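Local atomic coordinates of protein disulfide-isomerase A4 (Rattus norvegicus, PDB entry 3EC3), a protein that catalyses the rearrangement of disulfide bonds in proteins of the endoplasmic reticulum, this chain being its noncatalytic pair of thioredoxin-like domains, b and b'. Residues 7-11 and 57-61; 12-18 and 64-69; 27-33 and 73-79; 92-96 and 109-113. The protein carries 1 engineered substitution. All coordinates share one frame; numbering follows the deposited sequence.

Contact 1 (7-11 and 57-61); sequences PSKEI and FHHTF
Lys9 faces His58, and Glu10 faces His59, in two parallel bridge pairs that lay the short strand 9-10 along strand 57-60 at the margin of a thioredoxin-like sheet. Three backbone hydrogen bonds hold the ladder. Lys9 uses both its groups, giving its N to Phe57 O at 2.9 Å and taking His59 N on its O. Ile11 N then binds His59 O at 2.9 Å. A CA-H...O contact from His58 CA to Lys9 O, 3.2 Å long, adds to this.

The polar side chains centre on His59. Its CG sits between the backbone N and the carbonyl carbon (chi1 64°), which turns the imidazole back over strand 9-10, with Glu10 CA over one ring face. Ser8 OG comes in at the ring edge, near its plane, and hydrogen-bonds His59 ND1 at 2.9 Å. At the other nitrogen a water lies in the ring plane, 2.8 Å from His59 NE2, and also makes a weak bond to Glu10 OE1. Further waters join Pro7 O to Phe57 N, Glu10 O to His58 ND1, and Glu10 OE2 to Phe61 N.

Apolar packing falls on the opposite face of the sheet from His59. Ile11 CD1 lies 3.7 Å from His58 CB, and Ile11 goes on to meet Val17 of helix 14-23.

With both nitrogens engaged, the His59 ring is probably held in its rotation, and the Glu10 carboxylate, linked to it through water, would probably stabilise a protonated imidazole.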
# COMPACT_ATOMS: atom_id res chain seq x y z
N PRO A 7 -2.47 14.24 -17.29
CA PRO A 7 -2.03 13.56 -16.07
C PRO A 7 -2.02 12.02 -16.22
O PRO A 7 -0.98 11.37 -15.99
CB PRO A 7 -3.01 14.07 -15.01
CG PRO A 7 -4.21 14.47 -15.78
CD PRO A 7 -3.70 15.02 -17.09
N SER A 8 -3.10 11.44 -16.70
CA SER A 8 -3.17 9.98 -16.91
C SER A 8 -2.60 9.50 -18.27
O SER A 8 -2.85 10.10 -19.35
CB SER A 8 -4.61 9.48 -16.70
OG SER A 8 -4.73 8.08 -17.00
N LYS A 9 -1.83 8.40 -18.24
CA LYS A 9 -1.19 7.91 -19.45
C LYS A 9 -1.93 6.74 -20.04
O LYS A 9 -2.37 5.84 -19.31
CB LYS A 9 0.30 7.54 -19.14
CG LYS A 9 1.18 7.52 -20.34
CD LYS A 9 2.69 7.58 -19.94
CE LYS A 9 3.51 7.81 -21.16
NZ LYS A 9 4.97 7.79 -20.91
N GLU A 10 -2.08 6.68 -21.37
CA GLU A 10 -2.83 5.56 -21.96
C GLU A 10 -2.09 4.22 -21.89
O GLU A 10 -0.86 4.15 -22.10
CB GLU A 10 -3.28 5.85 -23.42
CG GLU A 10 -4.33 4.85 -23.95
CD GLU A 10 -4.82 5.18 -25.40
OE1 GLU A 10 -4.31 6.16 -25.96
OE2 GLU A 10 -5.65 4.44 -25.97
N ILE A 11 -2.84 3.16 -21.62
CA ILE A 11 -2.34 1.80 -21.66
C ILE A 11 -2.81 1.27 -23.00
O ILE A 11 -4.00 1.39 -23.30
CB ILE A 11 -2.93 0.97 -20.50
CG1 ILE A 11 -2.16 1.41 -19.21
CG2 ILE A 11 -2.84 -0.55 -20.84
CD1 ILE A 11 -2.26 0.48 -17.99
N PHE A 57 -1.11 7.69 -12.78
CA PHE A 57 -2.44 7.33 -13.30
C PHE A 57 -2.40 6.79 -14.73
O PHE A 57 -1.62 7.31 -15.59
CB PHE A 57 -3.30 8.61 -13.27
CG PHE A 57 -3.63 9.07 -11.87
CD1 PHE A 57 -2.75 9.88 -11.17
CD2 PHE A 57 -4.83 8.69 -11.26
CE1 PHE A 57 -3.05 10.31 -9.87
CE2 PHE A 57 -5.15 9.14 -9.98
CZ PHE A 57 -4.24 9.94 -9.27
N HIS A 58 -3.22 5.77 -15.02
CA HIS A 58 -3.30 5.24 -16.36
C HIS A 58 -4.77 5.19 -16.76
O HIS A 58 -5.65 5.29 -15.87
CB HIS A 58 -2.72 3.84 -16.42
CG HIS A 58 -1.31 3.78 -15.93
ND1 HIS A 58 -0.23 3.91 -16.78
CD2 HIS A 58 -0.80 3.70 -14.67
CE1 HIS A 58 0.89 3.86 -16.06
NE2 HIS A 58 0.57 3.72 -14.78
N HIS A 59 -5.01 5.03 -18.06
CA HIS A 59 -6.39 4.87 -18.56
C HIS A 59 -6.41 3.98 -19.75
O HIS A 59 -5.40 3.77 -20.39
CB HIS A 59 -7.04 6.22 -18.89
CG HIS A 59 -6.37 6.97 -20.00
ND1 HIS A 59 -5.33 7.84 -19.78
CD2 HIS A 59 -6.60 6.98 -21.34
CE1 HIS A 59 -4.96 8.38 -20.94
NE2 HIS A 59 -5.72 7.88 -21.90
N THR A 60 -7.57 3.39 -20.03
CA THR A 60 -7.69 2.60 -21.22
C THR A 60 -9.10 2.73 -21.79
O THR A 60 -10.07 2.92 -21.02
CB THR A 60 -7.32 1.10 -20.95
OG1 THR A 60 -7.32 0.40 -22.19
CG2 THR A 60 -8.33 0.44 -20.02
N PHE A 61 -9.21 2.64 -23.10
CA PHE A 61 -10.51 2.58 -23.73
C PHE A 61 -10.74 1.21 -24.38
O PHE A 61 -11.68 1.04 -25.16
CB PHE A 61 -10.62 3.68 -24.80
CG PHE A 61 -10.15 5.02 -24.35
CD1 PHE A 61 -9.11 5.66 -25.03
CD2 PHE A 61 -10.73 5.63 -23.23
CE1 PHE A 61 -8.65 6.92 -24.62
CE2 PHE A 61 -10.28 6.92 -22.80
CZ PHE A 61 -9.26 7.55 -23.48
O HOH W 1 0.29 9.81 -14.13
O HOH W 2 0.61 3.60 -19.41
O HOH W 3 -5.57 8.85 -24.51
O HOH W 4 -6.98 2.57 -24.99

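Contact 2 (12-18 and 64-69); sequences LTLKQVQ and EIAKFL
Helix 14-18 and helix 64-69 pass 10.7 Å apart at their closest, their directions 41° apart, and Leu14 and Ile65 have the nearest CA atoms, 5.9 Å from each other. Leu14 reaches across to Phe68 and lays CD2 over one face of the ring, 3.5 Å from the centroid and 22° off the normal, a CH-pi contact. Phe68 has CG anti to its backbone N (chi1 171°), which directs the ring at helix 14-18. An alanine in place of Leu14 takes away the methyls over that face and would probably open a gap between the helices and let the phenyl ring turn. In the thioredoxin-like fold these two helices lie on the same face of the central sheet, and Ile65 fills the space between them there: its CD1 rests against Thr13 O at 3.5 Å, while its CG2 meets Val17 CG2 at 4.2 Å. Deeper still, Val17 CG1 touches Leu69 CD2, and Leu69 continues onto Leu30 of the sheet. Thr13 is the N-cap of its helix, OG1 accepting from Gln16 N at 3.2 Å. Toward the surface, a water donates to both Leu12 O and Glu64 OE1.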
# COMPACT_ATOMS: atom_id res chain seq x y z
N LEU A 12 -1.89 0.76 -23.81
CA LEU A 12 -2.21 0.29 -25.15
C LEU A 12 -2.46 -1.23 -25.16
O LEU A 12 -3.26 -1.71 -25.94
CB LEU A 12 -1.13 0.67 -26.17
CG LEU A 12 -0.70 2.13 -26.11
CD1 LEU A 12 0.53 2.32 -27.00
CD2 LEU A 12 -1.86 3.03 -26.47
N THR A 13 -1.75 -1.98 -24.32
CA THR A 13 -1.82 -3.43 -24.45
C THR A 13 -2.11 -4.12 -23.13
O THR A 13 -1.90 -3.57 -22.02
CB THR A 13 -0.50 -4.01 -24.99
OG1 THR A 13 0.55 -3.74 -24.05
CG2 THR A 13 -0.14 -3.45 -26.38
N LEU A 14 -2.54 -5.36 -23.24
CA LEU A 14 -2.75 -6.15 -22.07
C LEU A 14 -1.40 -6.39 -21.37
O LEU A 14 -1.33 -6.40 -20.12
CB LEU A 14 -3.41 -7.47 -22.46
CG LEU A 14 -4.63 -7.98 -21.70
CD1 LEU A 14 -4.74 -9.49 -21.96
CD2 LEU A 14 -4.49 -7.67 -20.22
N LYS A 15 -0.34 -6.55 -22.16
CA LYS A 15 1.01 -6.82 -21.62
C LYS A 15 1.48 -5.71 -20.68
O LYS A 15 2.19 -5.97 -19.71
CB LYS A 15 2.06 -7.03 -22.72
CG LYS A 15 1.99 -8.42 -23.34
CD LYS A 15 3.22 -8.72 -24.19
CE LYS A 15 3.12 -10.13 -24.78
NZ LYS A 15 4.30 -10.45 -25.63
N GLN A 16 1.11 -4.46 -20.99
CA GLN A 16 1.43 -3.32 -20.14
C GLN A 16 0.84 -3.53 -18.73
O GLN A 16 1.52 -3.34 -17.70
CB GLN A 16 0.86 -2.04 -20.78
CG GLN A 16 1.10 -0.71 -20.01
CD GLN A 16 2.48 -0.11 -20.28
OE1 GLN A 16 3.40 -0.79 -20.72
NE2 GLN A 16 2.60 1.19 -20.08
N VAL A 17 -0.44 -3.88 -18.69
CA VAL A 17 -1.10 -4.11 -17.37
C VAL A 17 -0.46 -5.29 -16.63
O VAL A 17 -0.19 -5.19 -15.45
CB VAL A 17 -2.60 -4.38 -17.55
CG1 VAL A 17 -3.28 -4.57 -16.16
CG2 VAL A 17 -3.26 -3.27 -18.32
N GLN A 18 -0.20 -6.39 -17.33
CA GLN A 18 0.53 -7.54 -16.75
C GLN A 18 1.89 -7.15 -16.15
O GLN A 18 2.24 -7.53 -15.03
CB GLN A 18 0.64 -8.65 -17.79
CG GLN A 18 -0.77 -9.24 -18.14
CD GLN A 18 -0.76 -10.19 -19.34
OE1 GLN A 18 -0.07 -9.98 -20.32
NE2 GLN A 18 -1.57 -11.24 -19.27
N GLU A 64 -10.96 -5.10 -24.82
CA GLU A 64 -10.13 -6.27 -24.57
C GLU A 64 -9.56 -6.25 -23.14
O GLU A 64 -9.61 -7.25 -22.40
CB GLU A 64 -9.01 -6.34 -25.61
CG GLU A 64 -7.75 -7.12 -25.19
CD GLU A 64 -6.68 -7.10 -26.28
OE1 GLU A 64 -5.54 -6.67 -25.99
OE2 GLU A 64 -6.99 -7.47 -27.44
N ILE A 65 -9.07 -5.08 -22.73
CA ILE A 65 -8.50 -4.98 -21.41
C ILE A 65 -9.61 -5.00 -20.36
O ILE A 65 -9.44 -5.61 -19.30
CB ILE A 65 -7.55 -3.74 -21.28
CG1 ILE A 65 -6.36 -3.91 -22.26
CG2 ILE A 65 -7.16 -3.52 -19.80
CD1 ILE A 65 -5.30 -2.82 -22.17
N ALA A 66 -10.74 -4.34 -20.64
CA ALA A 66 -11.89 -4.35 -19.73
C ALA A 66 -12.35 -5.81 -19.50
O ALA A 66 -12.53 -6.24 -18.35
CB ALA A 66 -13.05 -3.52 -20.31
N LYS A 67 -12.49 -6.56 -20.59
CA LYS A 67 -12.83 -8.02 -20.51
C LYS A 67 -11.85 -8.79 -19.64
O LYS A 67 -12.27 -9.49 -18.68
CB LYS A 67 -12.95 -8.63 -21.92
CG LYS A 67 -14.03 -7.95 -22.73
CD LYS A 67 -14.24 -8.49 -24.17
CE LYS A 67 -15.24 -7.60 -24.92
NZ LYS A 67 -15.15 -7.78 -26.41
N PHE A 68 -10.56 -8.65 -19.92
CA PHE A 68 -9.52 -9.24 -19.06
C PHE A 68 -9.70 -8.87 -17.60
O PHE A 68 -9.55 -9.73 -16.72
CB PHE A 68 -8.11 -8.85 -19.53
CG PHE A 68 -7.01 -9.23 -18.58
CD1 PHE A 68 -6.48 -8.29 -17.70
CD2 PHE A 68 -6.48 -10.52 -18.57
CE1 PHE A 68 -5.44 -8.64 -16.80
CE2 PHE A 68 -5.45 -10.88 -17.67
CZ PHE A 68 -4.93 -9.94 -16.80
N LEU A 69 -10.01 -7.61 -17.32
CA LEU A 69 -10.13 -7.13 -15.95
C LEU A 69 -11.47 -7.46 -15.31
O LEU A 69 -11.69 -7.13 -14.14
CB LEU A 69 -9.95 -5.62 -15.87
CG LEU A 69 -8.57 -5.09 -16.23
CD1 LEU A 69 -8.60 -3.58 -16.09
CD2 LEU A 69 -7.50 -5.75 -15.36
O HOH W 5 -5.74 -3.51 -25.54

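Contact 3 (27-33 and 73-79); sequences VVILGVF and LGKLVLM
Phe33 holds CG anti to its own carbonyl carbon (chi1 -65°), which folds the ring back against Gly74, Phe33 CD2 lying 3.8 Å from Gly74 CA; Val32, with CG1 anti to the backbone N (chi1 -180°), sets that methyl against Leu73 CD2 at 3.7 Å and CG2 near Val77 CG2. Strands 28-32 and 75-79 form an antiparallel pair in the interior of a mixed thioredoxin-like sheet. Val28 with Met79, Leu30 with Val77 and Val32 with Lys75 are hydrogen-bonded pairs; Leu30 N to Val77 O, for example, is 2.8 Å. Between them come the non-hydrogen-bonded pairs Ile29-Leu78 and Gly31-Leu76. On one face Leu30, Val32 and the selenomethionine Met79 pack under helix 63-69. On the other, Ile29 and Leu76 run alongside each other, with Ile29 CG2 3.7 Å from Leu76 CD2, and helices 39-51 and 103-113 cover them. Gly31 belongs to this second face too: a CB there would run into Phe33 CE1, so the bare backbone accommodates the ring. Gly74 and Lys75 both face Val32, a G1 beta bulge. Were Phe33 replaced by an alanine, a gap would probably open beside Gly31 and Gly74, leaving the bulge without its aromatic backing. Val32 O accepts twice there, from Lys75 N at 3.0 Å and from Gly74 N at 2.6 Å.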
# COMPACT_ATOMS: atom_id res chain seq x y z
N VAL A 27 0.59 1.14 -6.20
CA VAL A 27 -0.81 0.96 -6.63
C VAL A 27 -0.90 1.28 -8.14
O VAL A 27 -0.30 2.27 -8.62
CB VAL A 27 -1.81 1.76 -5.73
CG1 VAL A 27 -1.57 3.30 -5.77
CG2 VAL A 27 -3.30 1.43 -6.09
N VAL A 28 -1.58 0.40 -8.87
CA VAL A 28 -1.93 0.59 -10.26
C VAL A 28 -3.33 1.22 -10.31
O VAL A 28 -4.31 0.58 -9.89
CB VAL A 28 -1.98 -0.76 -10.97
CG1 VAL A 28 -2.38 -0.58 -12.45
CG2 VAL A 28 -0.61 -1.54 -10.78
N ILE A 29 -3.41 2.44 -10.84
CA ILE A 29 -4.64 3.15 -10.90
C ILE A 29 -5.05 3.24 -12.37
O ILE A 29 -4.31 3.81 -13.20
CB ILE A 29 -4.50 4.56 -10.30
CG1 ILE A 29 -3.97 4.46 -8.84
CG2 ILE A 29 -5.83 5.26 -10.31
CD1 ILE A 29 -3.49 5.86 -8.31
N LEU A 30 -6.20 2.66 -12.67
CA LEU A 30 -6.63 2.49 -14.05
C LEU A 30 -8.04 2.99 -14.30
O LEU A 30 -9.00 2.36 -13.84
CB LEU A 30 -6.57 1.04 -14.44
CG LEU A 30 -6.84 0.82 -15.93
CD1 LEU A 30 -5.89 1.56 -16.83
CD2 LEU A 30 -6.79 -0.68 -16.23
N GLY A 31 -8.16 4.03 -15.12
CA GLY A 31 -9.49 4.49 -15.58
C GLY A 31 -9.90 3.69 -16.81
O GLY A 31 -9.16 3.65 -17.81
N VAL A 32 -11.09 3.09 -16.78
CA VAL A 32 -11.53 2.27 -17.94
C VAL A 32 -12.77 2.94 -18.51
O VAL A 32 -13.84 2.89 -17.89
CB VAL A 32 -11.89 0.83 -17.50
CG1 VAL A 32 -12.36 -0.04 -18.71
CG2 VAL A 32 -10.69 0.14 -16.74
N PHE A 33 -12.65 3.49 -19.71
CA PHE A 33 -13.66 4.38 -20.29
C PHE A 33 -13.96 4.05 -21.72
O PHE A 33 -13.26 3.27 -22.33
CB PHE A 33 -13.24 5.85 -20.06
CG PHE A 33 -13.23 6.20 -18.59
CD1 PHE A 33 -12.01 6.33 -17.91
CD2 PHE A 33 -14.45 6.30 -17.88
CE1 PHE A 33 -11.99 6.61 -16.53
CE2 PHE A 33 -14.45 6.56 -16.50
CZ PHE A 33 -13.21 6.71 -15.82
N LEU A 73 -17.19 -0.84 -19.04
CA LEU A 73 -16.55 0.47 -19.25
C LEU A 73 -17.17 1.45 -18.25
O LEU A 73 -18.31 1.24 -17.78
CB LEU A 73 -16.69 0.95 -20.72
CG LEU A 73 -16.06 0.03 -21.80
CD1 LEU A 73 -16.40 0.44 -23.24
CD2 LEU A 73 -14.56 -0.12 -21.64
N GLY A 74 -16.44 2.48 -17.88
CA GLY A 74 -16.97 3.54 -17.02
C GLY A 74 -16.60 3.30 -15.58
O GLY A 74 -17.43 3.46 -14.68
N LYS A 75 -15.36 2.88 -15.36
CA LYS A 75 -14.91 2.49 -14.03
C LYS A 75 -13.51 3.02 -13.69
O LYS A 75 -12.64 3.17 -14.55
CB LYS A 75 -14.87 0.95 -13.90
CG LYS A 75 -16.16 0.17 -14.32
CD LYS A 75 -17.24 0.29 -13.31
CE LYS A 75 -18.49 -0.46 -13.74
NZ LYS A 75 -19.65 0.17 -13.05
N LEU A 76 -13.27 3.24 -12.41
CA LEU A 76 -11.93 3.45 -11.92
C LEU A 76 -11.54 2.15 -11.20
O LEU A 76 -12.28 1.67 -10.33
CB LEU A 76 -12.00 4.61 -10.94
CG LEU A 76 -10.79 5.32 -10.32
CD1 LEU A 76 -10.87 5.36 -8.80
CD2 LEU A 76 -9.42 4.93 -10.92
N VAL A 77 -10.38 1.58 -11.53
CA VAL A 77 -10.00 0.28 -11.00
C VAL A 77 -8.65 0.52 -10.32
O VAL A 77 -7.76 1.11 -10.93
CB VAL A 77 -9.86 -0.77 -12.13
CG1 VAL A 77 -9.37 -2.09 -11.56
CG2 VAL A 77 -11.20 -0.94 -12.91
N LEU A 78 -8.50 0.07 -9.08
CA LEU A 78 -7.23 0.16 -8.38
C LEU A 78 -6.81 -1.26 -8.04
O LEU A 78 -7.63 -2.04 -7.46
CB LEU A 78 -7.36 0.95 -7.08
CG LEU A 78 -7.02 2.45 -7.17
CD1 LEU A 78 -8.18 3.13 -7.74
CD2 LEU A 78 -6.71 2.99 -5.72
N MSE A 79 -5.58 -1.59 -8.39
CA MSE A 79 -5.05 -2.90 -8.15
C MSE A 79 -3.67 -2.78 -7.54
O MSE A 79 -2.98 -1.77 -7.75
CB MSE A 79 -4.97 -3.66 -9.46
CG MSE A 79 -6.33 -3.91 -10.08
SE MSE A 79 -6.13 -4.75 -11.83
CE MSE A 79 -5.66 -3.14 -12.83

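Contact 4 (92-96 and 109-113); sequences MHVMD and YVVKH
Met95, a selenomethionine here, and Tyr109 form the tight half of this contact, where segment 109-113 of helix 103-113 in the thioredoxin-like fold runs back along the edge strand 93-96, their directions 166° apart. Tyr109 has CG anti to the backbone N (chi1 -167°), which sends the ring across to the strand. Met95 and Tyr109 run alongside in opposing senses: Met95 CB sits over the ring, 3.7 Å from its centroid and almost on the normal, while SE approaches obliquely in a Met-aromatic contact and comes 3.5 Å from Tyr109 CB. The hydroxyl end passes His93, with OH 3.4 Å from His93 CB. Met95 and Tyr109 both also touch Leu76 of the next strand.

The outer part lies toward residue 113, beside the exposed Lys112, where His93 meets His113 by ring stacking, against the two-point grip of Met95 on Tyr109. The imidazoles make an offset stack, centroids 4.1 Å apart and planes at 23°, and Lys112 CG covers the opposite face of His113. His113 is in turn steadied by the tyrosine. Its ND1 sits 3.4 Å above the Tyr109 ring plane, over the face turned away from Met95 CB, and makes a weak hydrogen bond to Tyr109 O at 3.4 Å.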
# COMPACT_ATOMS: atom_id res chain seq x y z
N MSE A 92 -9.11 -6.29 -7.01
CA MSE A 92 -9.39 -4.96 -7.51
C MSE A 92 -10.39 -4.25 -6.67
O MSE A 92 -11.33 -4.88 -6.15
CB MSE A 92 -9.84 -4.97 -8.99
CG MSE A 92 -10.61 -6.15 -9.48
SE MSE A 92 -10.62 -5.86 -11.49
CE MSE A 92 -9.29 -7.15 -11.90
N HIS A 93 -10.19 -2.95 -6.52
CA HIS A 93 -11.23 -2.08 -5.99
C HIS A 93 -11.78 -1.30 -7.17
O HIS A 93 -11.00 -0.68 -7.88
CB HIS A 93 -10.65 -1.17 -4.94
CG HIS A 93 -10.52 -1.84 -3.60
ND1 HIS A 93 -9.35 -2.40 -3.16
CD2 HIS A 93 -11.42 -2.03 -2.60
CE1 HIS A 93 -9.51 -2.88 -1.94
NE2 HIS A 93 -10.76 -2.67 -1.57
N VAL A 94 -13.11 -1.35 -7.37
CA VAL A 94 -13.75 -0.80 -8.56
C VAL A 94 -14.81 0.24 -8.17
O VAL A 94 -15.67 -0.04 -7.31
CB VAL A 94 -14.39 -1.93 -9.40
CG1 VAL A 94 -15.05 -1.37 -10.65
CG2 VAL A 94 -13.32 -2.97 -9.82
N MSE A 95 -14.70 1.44 -8.74
CA MSE A 95 -15.65 2.52 -8.49
C MSE A 95 -16.30 2.94 -9.80
O MSE A 95 -15.62 3.07 -10.81
CB MSE A 95 -14.96 3.74 -7.88
CG MSE A 95 -15.90 4.92 -7.63
SE MSE A 95 -14.88 6.44 -6.98
CE MSE A 95 -13.86 6.71 -8.34
N ASP A 96 -17.63 3.11 -9.79
CA ASP A 96 -18.35 3.64 -10.95
C ASP A 96 -17.94 5.07 -11.15
O ASP A 96 -17.89 5.83 -10.19
CB ASP A 96 -19.89 3.60 -10.76
CG ASP A 96 -20.44 2.18 -10.57
OD1 ASP A 96 -19.68 1.20 -10.76
OD2 ASP A 96 -21.66 2.04 -10.25
N TYR A 109 -11.52 8.19 -3.26
CA TYR A 109 -11.45 6.72 -3.41
C TYR A 109 -10.00 6.24 -3.64
O TYR A 109 -9.57 5.20 -3.09
CB TYR A 109 -12.31 6.28 -4.60
CG TYR A 109 -12.59 4.80 -4.71
CD1 TYR A 109 -11.82 3.99 -5.52
CD2 TYR A 109 -13.66 4.23 -4.02
CE1 TYR A 109 -12.09 2.64 -5.65
CE2 TYR A 109 -13.94 2.88 -4.13
CZ TYR A 109 -13.14 2.10 -4.96
OH TYR A 109 -13.40 0.76 -5.07
N VAL A 110 -9.26 6.99 -4.46
CA VAL A 110 -7.83 6.70 -4.71
C VAL A 110 -7.04 6.79 -3.41
O VAL A 110 -6.29 5.90 -3.08
CB VAL A 110 -7.24 7.67 -5.78
CG1 VAL A 110 -5.74 7.50 -5.85
CG2 VAL A 110 -7.89 7.41 -7.14
N VAL A 111 -7.22 7.87 -2.65
CA VAL A 111 -6.47 8.01 -1.39
C VAL A 111 -6.85 6.88 -0.42
O VAL A 111 -5.98 6.19 0.09
CB VAL A 111 -6.62 9.44 -0.76
CG1 VAL A 111 -5.94 9.52 0.64
CG2 VAL A 111 -6.01 10.51 -1.69
N LYS A 112 -8.15 6.65 -0.27
CA LYS A 112 -8.66 5.59 0.58
C LYS A 112 -8.03 4.24 0.26
O LYS A 112 -7.56 3.55 1.18
CB LYS A 112 -10.19 5.52 0.46
CG LYS A 112 -10.81 4.37 1.28
CD LYS A 112 -12.29 4.53 1.43
CE LYS A 112 -12.90 3.35 2.19
NZ LYS A 112 -14.41 3.42 2.15
N HIS A 113 -8.00 3.88 -1.02
CA HIS A 113 -7.61 2.53 -1.44
C HIS A 113 -6.21 2.33 -2.01
O HIS A 113 -5.89 1.27 -2.50
CB HIS A 113 -8.64 1.96 -2.43
CG HIS A 113 -9.95 1.64 -1.78
ND1 HIS A 113 -11.10 2.35 -2.04
CD2 HIS A 113 -10.26 0.74 -0.82
CE1 HIS A 113 -12.08 1.88 -1.28
NE2 HIS A 113 -11.59 0.90 -0.54

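In the fold
All four contacts belong to the first of the chain's two thioredoxin-like domains. Contacts 1 and 3 lie in one five-stranded sheet ordered 9-10, 57-60, 28-32, 75-79, 93-96, their centres about 9 Å apart, joined where strand 57-60 bonds to strand 28-32. Contact 4, its centre about 8 Å from that of contact 3, packs helix 103-113 on the far edge strand, and Lys75 bridges to Asp96 between them. Contact 2 lies on the sheet face away from helix 103-113, centres about 11 Å apart from contact 3, its Leu69 on Leu30. Segments of contacts 1, 2 and 3 alternate along the chain and contact 4 follows, so distant sequence closes around one sheet with helices on both faces.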